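PDB 1WZO: HpcE from Thermus thermophilus, which probably isomerises 2-hydroxyhepta-2,4-diene-1,7-dioate in the breakdown of aromatic compounds, as a member of the fumarylacetoacetate hydrolase family. Local coordinates for residues E28-P32 / E33-W37. Sequence-based numbering, arbitrary orientation.
Sequences EAHRP and EDVTW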
loop_
_atom_site.group_PDB
_atom_site.type_symbol
_atom_site.label_atom_id
_atom_site.label_comp_id
_atom_site.label_asym_id
_atom_site.label_seq_id
_atom_site.Cartn_x
_atom_site.Cartn_y
_atom_site.Cartn_z
ATOM N N GLU B 28 22.772 10.622 -9.614
ATOM C CA GLU B 28 23.827 10.916 -8.649
ATOM C C GLU B 28 24.334 9.630 -8.006
ATOM O O GLU B 28 23.551 8.737 -7.678
ATOM C CB GLU B 28 23.313 11.869 -7.566
ATOM C CG GLU B 28 22.903 13.238 -8.093
ATOM C CD GLU B 28 24.000 13.900 -8.918
ATOM O OE1 GLU B 28 25.135 14.031 -8.411
ATOM O OE2 GLU B 28 23.723 14.290 -10.073
ATOM N N ALA B 29 25.649 9.544 -7.829
ATOM C CA ALA B 29 26.270 8.365 -7.240
ATOM C C ALA B 29 26.372 8.433 -5.722
ATOM O O ALA B 29 26.471 9.511 -5.136
ATOM C CB ALA B 29 27.657 8.154 -7.841
ATOM N N HIS B 30 26.346 7.257 -5.100
ATOM C CA HIS B 30 26.441 7.117 -3.652
ATOM C C HIS B 30 27.375 5.954 -3.348
ATOM O O HIS B 30 27.324 4.920 -4.018
ATOM C CB HIS B 30 25.072 6.793 -3.053
ATOM C CG HIS B 30 24.046 7.864 -3.250
ATOM N ND1 HIS B 30 23.720 8.769 -2.265
ATOM C CD2 HIS B 30 23.252 8.154 -4.308
ATOM C CE1 HIS B 30 22.766 9.570 -2.704
ATOM N NE2 HIS B 30 22.464 9.219 -3.942
ATOM N N ARG B 31 28.237 6.118 -2.351
ATOM C CA ARG B 31 29.130 5.033 -1.970
ATOM C C ARG B 31 28.335 4.165 -1.001
ATOM O O ARG B 31 27.654 4.683 -0.116
ATOM C CB ARG B 31 30.377 5.558 -1.255
ATOM C CG ARG B 31 31.288 6.442 -2.092
ATOM C CD ARG B 31 32.627 6.618 -1.392
ATOM N NE ARG B 31 32.453 6.995 0.008
ATOM C CZ ARG B 31 33.450 7.154 0.873
ATOM N NH1 ARG B 31 34.705 6.969 0.487
ATOM N NH2 ARG B 31 33.190 7.496 2.128
ATOM N N PRO B 32 28.404 2.838 -1.159
ATOM C CA PRO B 32 27.676 1.916 -0.279
ATOM C C PRO B 32 27.876 2.220 1.207
ATOM O O PRO B 32 26.913 2.308 1.972
ATOM C CB PRO B 32 28.242 0.558 -0.676
ATOM C CG PRO B 32 28.470 0.735 -2.150
ATOM C CD PRO B 32 29.116 2.100 -2.218
ATOM N N GLU B 33 29.137 2.390 1.598
ATOM C CA GLU B 33 29.507 2.678 2.980
ATOM C C GLU B 33 28.823 3.922 3.543
ATOM O O GLU B 33 28.758 4.103 4.761
ATOM C CB GLU B 33 31.024 2.857 3.074
ATOM C CG GLU B 33 31.533 4.093 2.337
ATOM C CD GLU B 33 33.045 4.127 2.207
ATOM O OE1 GLU B 33 33.740 4.054 3.246
ATOM O OE2 GLU B 33 33.534 4.232 1.061
ATOM N N ASP B 34 28.321 4.783 2.662
ATOM C CA ASP B 34 27.663 6.008 3.103
ATOM C C ASP B 34 26.143 5.898 3.154
ATOM O O ASP B 34 25.465 6.841 3.564
ATOM C CB ASP B 34 28.040 7.179 2.190
ATOM C CG ASP B 34 29.536 7.426 2.141
ATOM O OD1 ASP B 34 30.195 7.299 3.195
ATOM O OD2 ASP B 34 30.046 7.763 1.049
ATOM N N VAL B 35 25.605 4.754 2.746
ATOM C CA VAL B 35 24.160 4.575 2.740
ATOM C C VAL B 35 23.696 3.371 3.553
ATOM O O VAL B 35 24.496 2.540 3.977
ATOM C CB VAL B 35 23.632 4.410 1.294
ATOM C CG1 VAL B 35 24.090 5.581 0.436
ATOM C CG2 VAL B 35 24.126 3.103 0.703
ATOM N N THR B 36 22.390 3.291 3.771
ATOM C CA THR B 36 21.820 2.167 4.500
ATOM C C THR B 36 21.052 1.326 3.491
ATOM O O THR B 36 20.092 1.800 2.888
ATOM C CB THR B 36 20.862 2.641 5.600
ATOM O OG1 THR B 36 21.582 3.460 6.530
ATOM C CG2 THR B 36 20.269 1.450 6.337
ATOM N N TRP B 37 21.487 0.087 3.296
ATOM C CA TRP B 37 20.825 -0.806 2.351
ATOM C C TRP B 37 19.428 -1.168 2.823
ATOM O O TRP B 37 19.181 -1.309 4.021
ATOM C CB TRP B 37 21.616 -2.103 2.169
ATOM C CG TRP B 37 22.933 -1.939 1.489
ATOM C CD1 TRP B 37 24.135 -1.626 2.072
ATOM C CD2 TRP B 37 23.196 -2.096 0.089
ATOM N NE1 TRP B 37 25.125 -1.585 1.118
ATOM C CE2 TRP B 37 24.578 -1.869 -0.107
ATOM C CE3 TRP B 37 22.398 -2.411 -1.019
ATOM C CZ2 TRP B 37 25.179 -1.944 -1.369
ATOM C CZ3 TRP B 37 22.998 -2.487 -2.276
ATOM C CH2 TRP B 37 24.376 -2.254 -2.437
#
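Arg31 grips the carboxylate of Asp34 side-on through two nitrogens. Arg31 NE reaches Asp34 OD2 at 2.7 Å, nearly straight, while Arg31 NH2 meets the syn lone pair of Asp34 OD1 at 3.2 Å; both oxygens lie close to the guanidinium plane. Glu33 comes from a different direction, its carboxylate stacked over one face of the guanidinium with the planes 20° apart. Glu33 OE2 lies 3.0 Å from Arg31 NH1, a pairing of charges alone, since the oxygen lies well out of the guanidinium plane and no N-H points at it. A bend at chi3 (-49°) in Arg31 swings the guanidinium alongside the two acids, which hold its edge and one face at the protein surface. The backbone that carries the three charged side chains is a short 3-10 turn linking strand 29-30, antiparallel to strand 21-23, with strand 36-37, antiparallel to strand 2-8: Asp34 N bonds to Arg31 O (2.9 Å) and Val35 N to Pro32 O (2.9 Å). Across the turn, Val35 CG1 packs on His30 CB at 3.8 Å, and Trp37 CZ2 approaches Pro32 CB at 4.0 Å. Further out, Asp24 accepts a hydrogen bond from His30 NE2, Phe6 and Leu22 pack against Val35, and His81 meets the Trp37 ring edge-to-face.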